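Local coordinates for protein anti-sigma-I factor RsgI3 (Clostridium thermocellum, PDB 6QE7) that binds plant cell-wall pectin through its extracellular pair of PA14 domains and probably restrains the sigma factor SigI3 until polysaccharide is sensed, at residues D166-R171 and V186-D191; E208-H213 and W273-Q278; V222-V227 and I246-G251. One frame throughout, in Å; residues are numbered along the deposited sequence.

Interaction 1 (D166-R171 and V186-D191); sequences DKRFTR and VGELKD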
loop_
_atom_site.group_PDB
_atom_site.type_symbol
_atom_site.label_atom_id
_atom_site.label_comp_id
_atom_site.label_asym_id
_atom_site.label_seq_id
_atom_site.Cartn_x
_atom_site.Cartn_y
_atom_site.Cartn_z
ATOM N N ASP A 166 29.911 8.014 0.472
ATOM C CA ASP A 166 29.878 9.495 0.562
ATOM C C ASP A 166 28.591 10.001 -0.101
ATOM O O ASP A 166 28.521 9.993 -1.371
ATOM C CB ASP A 166 31.099 10.107 -0.130
ATOM C CG ASP A 166 31.022 11.619 -0.108
ATOM O OD1 ASP A 166 30.519 12.153 0.883
ATOM O OD2 ASP A 166 31.499 12.244 -1.051
ATOM N N LYS A 167 27.593 10.413 0.680
ATOM C CA LYS A 167 26.255 10.692 0.108
ATOM C C LYS A 167 26.253 12.120 -0.416
ATOM O O LYS A 167 26.633 12.968 0.283
ATOM C CB LYS A 167 25.112 10.536 1.116
ATOM C CG LYS A 167 23.721 10.756 0.520
ATOM C CD LYS A 167 22.629 11.017 1.555
ATOM C CE LYS A 167 22.312 9.780 2.367
ATOM N NZ LYS A 167 21.838 10.128 3.724
ATOM N N ARG A 168 25.851 12.365 -1.634
ATOM C CA ARG A 168 25.981 13.710 -2.209
ATOM C C ARG A 168 24.616 14.397 -2.234
ATOM O O ARG A 168 24.562 15.576 -1.912
ATOM C CB ARG A 168 26.611 13.621 -3.598
ATOM C CG ARG A 168 28.044 13.133 -3.579
ATOM C CD ARG A 168 28.978 14.097 -2.839
ATOM N NE ARG A 168 30.306 13.621 -3.189
ATOM C CZ ARG A 168 30.931 13.915 -4.316
ATOM N NH1 ARG A 168 30.358 14.725 -5.172
ATOM N NH2 ARG A 168 32.106 13.387 -4.586
ATOM N N PHE A 169 23.561 13.712 -2.676
ATOM C CA PHE A 169 22.209 14.305 -2.768
ATOM C C PHE A 169 21.171 13.175 -2.834
ATOM O O PHE A 169 21.470 12.031 -3.159
ATOM C CB PHE A 169 22.096 15.313 -3.925
ATOM C CG PHE A 169 22.284 14.734 -5.311
ATOM C CD1 PHE A 169 21.215 14.190 -5.991
ATOM C CD2 PHE A 169 23.537 14.715 -5.932
ATOM C CE1 PHE A 169 21.376 13.593 -7.237
ATOM C CE2 PHE A 169 23.691 14.165 -7.197
ATOM C CZ PHE A 169 22.615 13.591 -7.841
ATOM N N THR A 170 19.953 13.547 -2.486
ATOM C CA THR A 170 18.731 12.727 -2.545
ATOM C C THR A 170 17.805 13.428 -3.521
ATOM O O THR A 170 17.784 14.651 -3.521
ATOM C CB THR A 170 18.031 12.642 -1.176
ATOM O OG1 THR A 170 18.885 11.850 -0.346
ATOM C CG2 THR A 170 16.640 12.032 -1.247
ATOM N N ARG A 171 17.096 12.652 -4.311
ATOM C CA ARG A 171 15.929 13.142 -5.065
ATOM C C ARG A 171 15.008 11.937 -5.320
ATOM O O ARG A 171 15.410 10.771 -5.065
ATOM C CB ARG A 171 16.400 13.767 -6.377
ATOM C CG ARG A 171 17.126 12.754 -7.243
ATOM C CD ARG A 171 17.685 13.363 -8.486
ATOM N NE ARG A 171 18.164 12.372 -9.441
ATOM C CZ ARG A 171 19.090 12.619 -10.389
ATOM N NH1 ARG A 171 19.672 13.802 -10.422
ATOM N NH2 ARG A 171 19.461 11.690 -11.265
ATOM N N VAL A 186 26.637 12.571 -10.891
ATOM C CA VAL A 186 27.209 13.064 -9.616
ATOM C C VAL A 186 28.498 13.770 -10.039
ATOM O O VAL A 186 29.225 13.157 -10.825
ATOM C CB VAL A 186 27.484 11.885 -8.657
ATOM C CG1 VAL A 186 28.015 12.341 -7.302
ATOM C CG2 VAL A 186 26.251 11.053 -8.464
ATOM N N GLY A 187 28.711 14.997 -9.601
ATOM C CA GLY A 187 29.949 15.752 -9.884
ATOM C C GLY A 187 31.058 15.435 -8.902
ATOM O O GLY A 187 30.821 14.741 -7.889
ATOM N N GLU A 188 32.261 15.926 -9.179
ATOM C CA GLU A 188 33.427 15.810 -8.270
ATOM C C GLU A 188 33.725 14.334 -7.961
ATOM O O GLU A 188 33.823 13.988 -6.781
ATOM C CB GLU A 188 33.226 16.526 -6.922
ATOM C CG GLU A 188 32.892 18.015 -6.975
ATOM C CD GLU A 188 31.421 18.301 -6.703
ATOM O OE1 GLU A 188 30.700 17.353 -6.293
ATOM O OE2 GLU A 188 30.996 19.460 -6.881
ATOM N N LEU A 189 33.817 13.482 -8.963
ATOM C CA LEU A 189 34.062 12.041 -8.732
ATOM C C LEU A 189 35.545 11.742 -8.856
ATOM O O LEU A 189 36.224 12.508 -9.494
ATOM C CB LEU A 189 33.283 11.229 -9.764
ATOM C CG LEU A 189 31.765 11.351 -9.635
ATOM C CD1 LEU A 189 31.090 10.660 -10.801
ATOM C CD2 LEU A 189 31.269 10.797 -8.301
ATOM N N LYS A 190 35.986 10.586 -8.390
ATOM C CA LYS A 190 37.329 10.076 -8.737
ATOM C C LYS A 190 37.130 8.901 -9.695
ATOM O O LYS A 190 36.352 7.993 -9.371
ATOM C CB LYS A 190 38.045 9.727 -7.432
ATOM C CG LYS A 190 38.234 10.867 -6.434
ATOM C CD LYS A 190 38.090 10.359 -5.006
ATOM C CE LYS A 190 38.674 11.250 -3.926
ATOM N NZ LYS A 190 37.620 12.118 -3.353
ATOM N N ASP A 191 37.728 8.929 -10.860
ATOM C CA ASP A 191 37.709 7.766 -11.799
ATOM C C ASP A 191 36.273 7.343 -12.206
ATOM O O ASP A 191 36.097 6.155 -12.558
ATOM C CB ASP A 191 38.448 6.577 -11.182
ATOM C CG ASP A 191 39.891 6.846 -10.778
ATOM O OD1 ASP A 191 40.677 7.256 -11.668
ATOM O OD2 ASP A 191 40.188 6.666 -9.583
#

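Interaction 2 (E208-H213 and W273-Q278); sequences EEYTFH and WSSQRQ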
loop_
_atom_site.group_PDB
_atom_site.type_symbol
_atom_site.label_atom_id
_atom_site.label_comp_id
_atom_site.label_asym_id
_atom_site.label_seq_id
_atom_site.Cartn_x
_atom_site.Cartn_y
_atom_site.Cartn_z
ATOM N N GLU A 208 1.186 -13.548 -9.657
ATOM C CA GLU A 208 1.979 -14.642 -10.280
ATOM C C GLU A 208 3.490 -14.418 -10.094
ATOM O O GLU A 208 3.916 -13.467 -9.343
ATOM C CB GLU A 208 1.742 -14.732 -11.788
ATOM C CG GLU A 208 1.894 -13.438 -12.535
ATOM C CD GLU A 208 1.277 -13.534 -13.945
ATOM O OE1 GLU A 208 0.295 -14.267 -14.092
ATOM O OE2 GLU A 208 1.709 -12.791 -14.849
ATOM N N GLU A 209 4.285 -15.251 -10.749
ATOM C CA GLU A 209 5.738 -15.208 -10.530
ATOM C C GLU A 209 6.247 -14.091 -11.430
ATOM O O GLU A 209 6.007 -14.139 -12.632
ATOM C CB GLU A 209 6.417 -16.563 -10.740
ATOM C CG GLU A 209 7.901 -16.489 -10.436
ATOM C CD GLU A 209 8.655 -17.814 -10.477
ATOM O OE1 GLU A 209 8.692 -18.533 -11.527
ATOM O OE2 GLU A 209 9.267 -18.104 -9.447
ATOM N N TYR A 210 6.852 -13.066 -10.833
ATOM C CA TYR A 210 7.465 -12.005 -11.644
ATOM C C TYR A 210 8.923 -12.356 -11.837
ATOM O O TYR A 210 9.550 -13.043 -10.954
ATOM C CB TYR A 210 7.236 -10.627 -10.998
ATOM C CG TYR A 210 5.952 -9.979 -11.423
ATOM C CD1 TYR A 210 4.710 -10.441 -10.979
ATOM C CD2 TYR A 210 5.963 -8.954 -12.325
ATOM C CE1 TYR A 210 3.524 -9.903 -11.455
ATOM C CE2 TYR A 210 4.794 -8.374 -12.761
ATOM C CZ TYR A 210 3.565 -8.852 -12.339
ATOM O OH TYR A 210 2.421 -8.244 -12.804
ATOM N N THR A 211 9.488 -11.750 -12.859
ATOM C CA THR A 211 10.938 -11.745 -13.126
ATOM C C THR A 211 11.352 -10.296 -13.243
ATOM O O THR A 211 10.746 -9.561 -14.050
ATOM C CB THR A 211 11.325 -12.496 -14.403
ATOM O OG1 THR A 211 10.820 -13.815 -14.304
ATOM C CG2 THR A 211 12.824 -12.593 -14.620
ATOM N N PHE A 212 12.299 -9.891 -12.420
ATOM C CA PHE A 212 12.920 -8.551 -12.560
ATOM C C PHE A 212 14.211 -8.768 -13.325
ATOM O O PHE A 212 14.825 -9.830 -13.199
ATOM C CB PHE A 212 13.101 -7.842 -11.216
ATOM C CG PHE A 212 11.776 -7.501 -10.590
ATOM C CD1 PHE A 212 11.063 -8.473 -9.909
ATOM C CD2 PHE A 212 11.209 -6.255 -10.757
ATOM C CE1 PHE A 212 9.787 -8.208 -9.424
ATOM C CE2 PHE A 212 9.960 -5.984 -10.234
ATOM C CZ PHE A 212 9.249 -6.967 -9.572
ATOM N N HIS A 213 14.530 -7.799 -14.163
ATOM C CA HIS A 213 15.666 -7.823 -15.103
ATOM C C HIS A 213 16.425 -6.526 -14.886
ATOM O O HIS A 213 15.745 -5.494 -14.703
ATOM C CB HIS A 213 15.195 -7.908 -16.533
ATOM C CG HIS A 213 14.182 -8.942 -16.833
ATOM N ND1 HIS A 213 14.511 -10.138 -17.437
ATOM C CD2 HIS A 213 12.821 -8.918 -16.708
ATOM C CE1 HIS A 213 13.403 -10.834 -17.645
ATOM N NE2 HIS A 213 12.345 -10.076 -17.227
ATOM N N TRP A 273 10.627 -5.476 -15.710
ATOM C CA TRP A 273 9.902 -6.666 -15.227
ATOM C C TRP A 273 9.190 -7.388 -16.377
ATOM O O TRP A 273 8.910 -6.807 -17.484
ATOM C CB TRP A 273 8.914 -6.317 -14.095
ATOM C CG TRP A 273 7.801 -5.362 -14.454
ATOM C CD1 TRP A 273 7.503 -4.803 -15.662
ATOM C CD2 TRP A 273 6.838 -4.819 -13.540
ATOM N NE1 TRP A 273 6.411 -4.009 -15.557
ATOM C CE2 TRP A 273 6.006 -3.967 -14.267
ATOM C CE3 TRP A 273 6.588 -5.012 -12.190
ATOM C CZ2 TRP A 273 4.936 -3.307 -13.696
ATOM C CZ3 TRP A 273 5.549 -4.329 -11.608
ATOM C CH2 TRP A 273 4.750 -3.482 -12.347
ATOM N N SER A 274 8.851 -8.619 -16.063
ATOM C CA SER A 274 8.093 -9.490 -16.969
ATOM C C SER A 274 7.345 -10.508 -16.132
ATOM O O SER A 274 7.808 -10.846 -14.982
ATOM C CB SER A 274 9.055 -10.137 -17.972
ATOM O OG SER A 274 9.860 -11.154 -17.359
ATOM N N SER A 275 6.328 -11.108 -16.720
ATOM C CA SER A 275 5.616 -12.236 -16.081
ATOM C C SER A 275 4.754 -12.887 -17.139
ATOM O O SER A 275 4.767 -12.372 -18.244
ATOM C CB SER A 275 4.835 -11.806 -14.887
ATOM O OG SER A 275 3.641 -11.142 -15.249
ATOM N N GLN A 276 4.035 -13.955 -16.804
ATOM C CA GLN A 276 3.289 -14.644 -17.873
ATOM C C GLN A 276 2.337 -13.646 -18.554
ATOM O O GLN A 276 2.160 -13.743 -19.735
ATOM C CB GLN A 276 2.422 -15.787 -17.375
ATOM C CG GLN A 276 1.431 -16.106 -18.478
ATOM C CD GLN A 276 0.862 -17.479 -18.358
ATOM O OE1 GLN A 276 1.046 -18.156 -17.340
ATOM N NE2 GLN A 276 0.155 -17.854 -19.414
ATOM N N ARG A 277 1.738 -12.703 -17.830
ATOM C CA ARG A 277 0.788 -11.757 -18.429
ATOM C C ARG A 277 1.383 -10.387 -18.528
ATOM O O ARG A 277 0.768 -9.592 -19.214
ATOM C CB ARG A 277 -0.482 -11.617 -17.597
ATOM C CG ARG A 277 -1.441 -12.784 -17.663
ATOM C CD ARG A 277 -2.529 -12.667 -16.568
ATOM N NE ARG A 277 -2.127 -13.186 -15.265
ATOM C CZ ARG A 277 -2.854 -13.161 -14.146
ATOM N NH1 ARG A 277 -4.060 -12.660 -14.138
ATOM N NH2 ARG A 277 -2.367 -13.612 -13.015
ATOM N N GLN A 278 2.479 -10.097 -17.830
ATOM C CA GLN A 278 3.165 -8.799 -18.031
ATOM C C GLN A 278 4.255 -8.927 -19.085
ATOM O O GLN A 278 5.311 -9.567 -18.768
ATOM C CB GLN A 278 3.820 -8.282 -16.742
ATOM C CG GLN A 278 4.539 -6.968 -16.986
ATOM C CD GLN A 278 3.580 -5.887 -17.399
ATOM O OE1 GLN A 278 2.791 -5.384 -16.587
ATOM N NE2 GLN A 278 3.678 -5.487 -18.653
HETATM O O HOH W 1 8.231 -14.249 -14.533
HETATM O O HOH W 2 4.247 -15.117 -14.435
HETATM O O HOH W 3 2.715 -5.881 -13.896
#

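Interaction 3 (V222-V227 and I246-G251); sequences VWINNV and IELKAG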
loop_
_atom_site.group_PDB
_atom_site.type_symbol
_atom_site.label_atom_id
_atom_site.label_comp_id
_atom_site.label_asym_id
_atom_site.label_seq_id
_atom_site.Cartn_x
_atom_site.Cartn_y
_atom_site.Cartn_z
ATOM N N VAL A 222 19.354 -6.046 -6.363
ATOM C CA VAL A 222 17.869 -5.831 -6.288
ATOM C C VAL A 222 17.265 -6.710 -5.191
ATOM O O VAL A 222 17.456 -7.928 -5.191
ATOM C CB VAL A 222 17.151 -6.088 -7.593
ATOM C CG1 VAL A 222 15.653 -5.822 -7.418
ATOM C CG2 VAL A 222 17.748 -5.261 -8.758
ATOM N N TRP A 223 16.617 -6.045 -4.263
ATOM C CA TRP A 223 15.699 -6.652 -3.286
ATOM C C TRP A 223 14.238 -6.290 -3.627
ATOM O O TRP A 223 13.957 -5.105 -3.917
ATOM C CB TRP A 223 15.997 -6.070 -1.929
ATOM C CG TRP A 223 17.311 -6.447 -1.337
ATOM C CD1 TRP A 223 17.567 -7.397 -0.391
ATOM C CD2 TRP A 223 18.539 -5.766 -1.585
ATOM N NE1 TRP A 223 18.882 -7.348 -0.032
ATOM C CE2 TRP A 223 19.507 -6.342 -0.727
ATOM C CE3 TRP A 223 18.887 -4.698 -2.385
ATOM C CZ2 TRP A 223 20.830 -5.897 -0.694
ATOM C CZ3 TRP A 223 20.212 -4.274 -2.387
ATOM C CH2 TRP A 223 21.149 -4.844 -1.526
ATOM N N ILE A 224 13.362 -7.288 -3.607
ATOM C CA ILE A 224 11.881 -7.172 -3.680
ATOM C C ILE A 224 11.325 -7.901 -2.464
ATOM O O ILE A 224 11.770 -9.034 -2.187
ATOM C CB ILE A 224 11.301 -7.728 -4.991
ATOM C CG1 ILE A 224 11.965 -7.090 -6.216
ATOM C CG2 ILE A 224 9.782 -7.500 -5.049
ATOM C CD1 ILE A 224 11.378 -5.720 -6.573
ATOM N N ASN A 225 10.442 -7.258 -1.758
ATOM C CA ASN A 225 9.829 -7.853 -0.539
ATOM C C ASN A 225 10.942 -8.209 0.454
ATOM O O ASN A 225 10.853 -9.270 1.063
ATOM C CB ASN A 225 8.986 -9.073 -0.912
ATOM C CG ASN A 225 8.096 -9.519 0.238
ATOM O OD1 ASN A 225 7.598 -8.711 1.031
ATOM N ND2 ASN A 225 7.881 -10.820 0.301
ATOM N N ASN A 226 12.050 -7.449 0.474
ATOM C CA ASN A 226 13.235 -7.693 1.351
ATOM C C ASN A 226 13.902 -9.020 1.015
ATOM O O ASN A 226 14.516 -9.583 1.903
ATOM C CB ASN A 226 12.834 -7.661 2.823
ATOM C CG ASN A 226 12.059 -6.382 3.055
ATOM O OD1 ASN A 226 12.622 -5.310 2.900
ATOM N ND2 ASN A 226 10.758 -6.469 3.264
ATOM N N VAL A 227 13.703 -9.552 -0.182
ATOM C CA VAL A 227 14.421 -10.758 -0.666
ATOM C C VAL A 227 15.411 -10.296 -1.738
ATOM O O VAL A 227 15.015 -9.620 -2.685
ATOM C CB VAL A 227 13.483 -11.819 -1.236
ATOM C CG1 VAL A 227 14.266 -12.940 -1.900
ATOM C CG2 VAL A 227 12.541 -12.311 -0.133
ATOM N N ILE A 246 10.343 -13.619 -8.288
ATOM C CA ILE A 246 9.618 -13.611 -6.992
ATOM C C ILE A 246 8.116 -13.715 -7.296
ATOM O O ILE A 246 7.700 -13.124 -8.261
ATOM C CB ILE A 246 9.956 -12.369 -6.165
ATOM C CG1 ILE A 246 9.273 -12.404 -4.785
ATOM C CG2 ILE A 246 9.624 -11.113 -6.947
ATOM C CD1 ILE A 246 9.927 -11.538 -3.738
ATOM N N GLU A 247 7.369 -14.446 -6.477
ATOM C CA GLU A 247 5.881 -14.524 -6.506
ATOM C C GLU A 247 5.325 -13.282 -5.818
ATOM O O GLU A 247 5.728 -13.012 -4.695
ATOM C CB GLU A 247 5.405 -15.820 -5.832
ATOM C CG GLU A 247 5.137 -16.918 -6.845
ATOM C CD GLU A 247 5.206 -18.348 -6.376
ATOM O OE1 GLU A 247 5.042 -18.581 -5.186
ATOM O OE2 GLU A 247 5.371 -19.238 -7.235
ATOM N N LEU A 248 4.481 -12.519 -6.489
ATOM C CA LEU A 248 3.857 -11.324 -5.899
ATOM C C LEU A 248 2.358 -11.362 -6.153
ATOM O O LEU A 248 1.889 -11.976 -7.118
ATOM C CB LEU A 248 4.460 -10.067 -6.495
ATOM C CG LEU A 248 5.972 -9.963 -6.367
ATOM C CD1 LEU A 248 6.501 -8.862 -7.263
ATOM C CD2 LEU A 248 6.416 -9.745 -4.908
ATOM N N LYS A 249 1.623 -10.699 -5.293
ATOM C CA LYS A 249 0.174 -10.575 -5.487
ATOM C C LYS A 249 -0.137 -9.182 -6.047
ATOM O O LYS A 249 0.406 -8.194 -5.564
ATOM C CB LYS A 249 -0.508 -10.871 -4.158
ATOM C CG LYS A 249 -0.335 -12.291 -3.603
ATOM C CD LYS A 249 -1.089 -12.437 -2.263
ATOM C CE LYS A 249 -0.974 -13.784 -1.580
ATOM N NZ LYS A 249 -1.455 -13.699 -0.171
ATOM N N ALA A 250 -1.076 -9.077 -6.971
ATOM C CA ALA A 250 -1.642 -7.770 -7.374
ATOM C C ALA A 250 -2.384 -7.177 -6.185
ATOM O O ALA A 250 -2.932 -7.920 -5.354
ATOM C CB ALA A 250 -2.554 -7.951 -8.548
ATOM N N GLY A 251 -2.426 -5.879 -6.136
ATOM C CA GLY A 251 -3.310 -5.150 -5.236
ATOM C C GLY A 251 -2.623 -4.772 -3.953
ATOM O O GLY A 251 -3.341 -4.388 -3.057
#

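Interaction 1 (D166-R171 and V186-D191)
With CG beside its backbone N (chi1 -66°) and a second bend of the same sense at CG (chi2 -64°), the Arg168 side chain folds out of its strand and over to the loop of Val186 and Glu188. Its guanidinium there meets two successive carbonyls of that loop. Arg168 NH2 gives the straighter bond, 2.9 Å to Glu188 O, which lies in the guanidinium plane although the donor stands well above the carbonyl plane. Arg168 NH1 reaches Gly187 O at 2.8 Å with a more bent geometry and also forms a salt bridge with Glu188 OE1 at 2.9 Å. The Glu188 chain bends at chi2 to bring that carboxylate oxygen back to the arginine, the carboxylate plane turned 45° from that of the guanidinium. At the remaining edge Arg168 NE forms a salt bridge with Asp166 OD2 at 2.8 Å, so both acids and two backbone oxygens fix the rotation of the flat group. Val186 CG1 lies over one face of the guanidinium and also touches Arg168 CG at 3.8 Å. The other methyl, Val186 CG2, approaches the Phe169 ring obliquely, 4.2 Å from CE2. Phe169 in turn stacks on Tyr158 of the adjacent strand 154-159, while Val186 reaches Tyr158 and Phe194, so the apolar half of the contact leads inward and the charged half lies at the surface. Arg168 and Phe169 both stand opposite Tyr158, a classic beta bulge; here the bulged strand of the second PA14 domain ties down, through the salt-bridge network of Asp166, Arg168 and Glu188, the loop that leads to strand 193-202.

Interaction 2 (E208-H213 and W273-Q278)
Both oxygens of the Glu208 carboxylate are gripped twice by the turn after Trp273. OE2 takes the Ser275 hydroxyl, OG at 2.6 Å, on its anti lone pair and the backbone N of Arg277 at 3.0 Å on the syn side. OE1 receives NE and NH2 of Arg277, a side-on grip onto a single oxygen with both nitrogens on the same face of the carboxylate, whose plane is turned 61° from the guanidinium; the bond from Arg277 NE to Glu208 OE1 measures 2.9 Å. Ser275 OG also accepts from Gln278 N, an ST motif, so the hydroxyl that donates to the acid simultaneously braces the turn. With OG between its backbone N and carbonyl carbon (chi1 76°), Ser275 turns its hydroxyl to Glu208, while the backbone itself sets CB over the Tyr210 ring, a CH-pi contact 3.8 Å from the centroid. Trp273 lies alongside Tyr210, its CE3 3.9 Å from Tyr210 CE2 and the planes oblique. A water joins Tyr210 OH to Gln278 OE1; the hydroxyl also bonds Tyr206 N, and Trp273 NE1 is held by Glu281. Further along, Thr211 and Ser274 form an antiparallel hydrogen-bonded pair, Thr211 N to Ser274 O being 2.9 Å. On that pair's face His213 NE2 meets Ser274 OG edge-on at 2.7 Å, while Phe212 and Trp273 take the other face and both touch Ile202 of the opposing sheet. With four donors around it, the Glu208 carboxylate is probably stabilised as the anion, its charge balanced by Arg277 and the turn's polar groups.

Interaction 3 (V222-V227 and I246-G251)
Ile224 and Leu248 make the dense half of this contact, where the CG2 methyl of Ile224 sits 4.0 Å from Leu248 CD2 and 4.1 Å from Ile246 CG2. The Ile224 and Leu248 side chains cross at about a right angle, so the methyl rests against the leucine's branched end instead of running beside it. Phe212 of strand 208-216 touches all three residues, and Ile224 also packs on Ile256 and Leu248 on Tyr254 of strand 254-263. Strands 219-224 and 240-248 belong to different antiparallel sheets, and these side chains fill the space between them, as in the beta-sandwich of PA14 domains. At its rim the first strand reverses through a type I' turn from Ile224 to Val227, closed by Val227 N to Ile224 O at 2.8 Å, and the contact thins out there. Ile246 alone serves this side: with CG1 trans to the backbone N (chi1 -176°) and the chain extended beyond it, CD1 stretches out to the hairpin end. That Ile246 CD1 methyl lies 3.5 Å from Ile224 O and 3.9 Å from Asn225 CB, and it is more distant from Val227 CB, at 4.4 Å. Val227 is exposed and Asn225 partly so, and a single methyl carries all their contact with the other strand.

All three interactions lie in the second PA14 domain. Interactions 2 and 3 are neighbours, their centres about 11 Å apart, and share the sheet in which strands 208-216 and 240-248 pair: Tyr210 N lies 2.7 Å from Ile246 O, a probable hydrogen bond. Phe212 joins them across the sandwich, its CZ 3.9 Å from Ile224 CD1. Interaction 1 stands apart, with nearest atoms about 15 Å from interaction 3 and about 18 Å from interaction 2, but its strand 167-173 belongs to the same sheet as strand 219-224. The calcium sites formed by Asn12, Asp44 and Thr45 and by Asp69, Asp70, Gln113, Val115 and Ala117 lie in the first PA14 domain; the Tyr210 side chain is about 13 Å from a calcium ion.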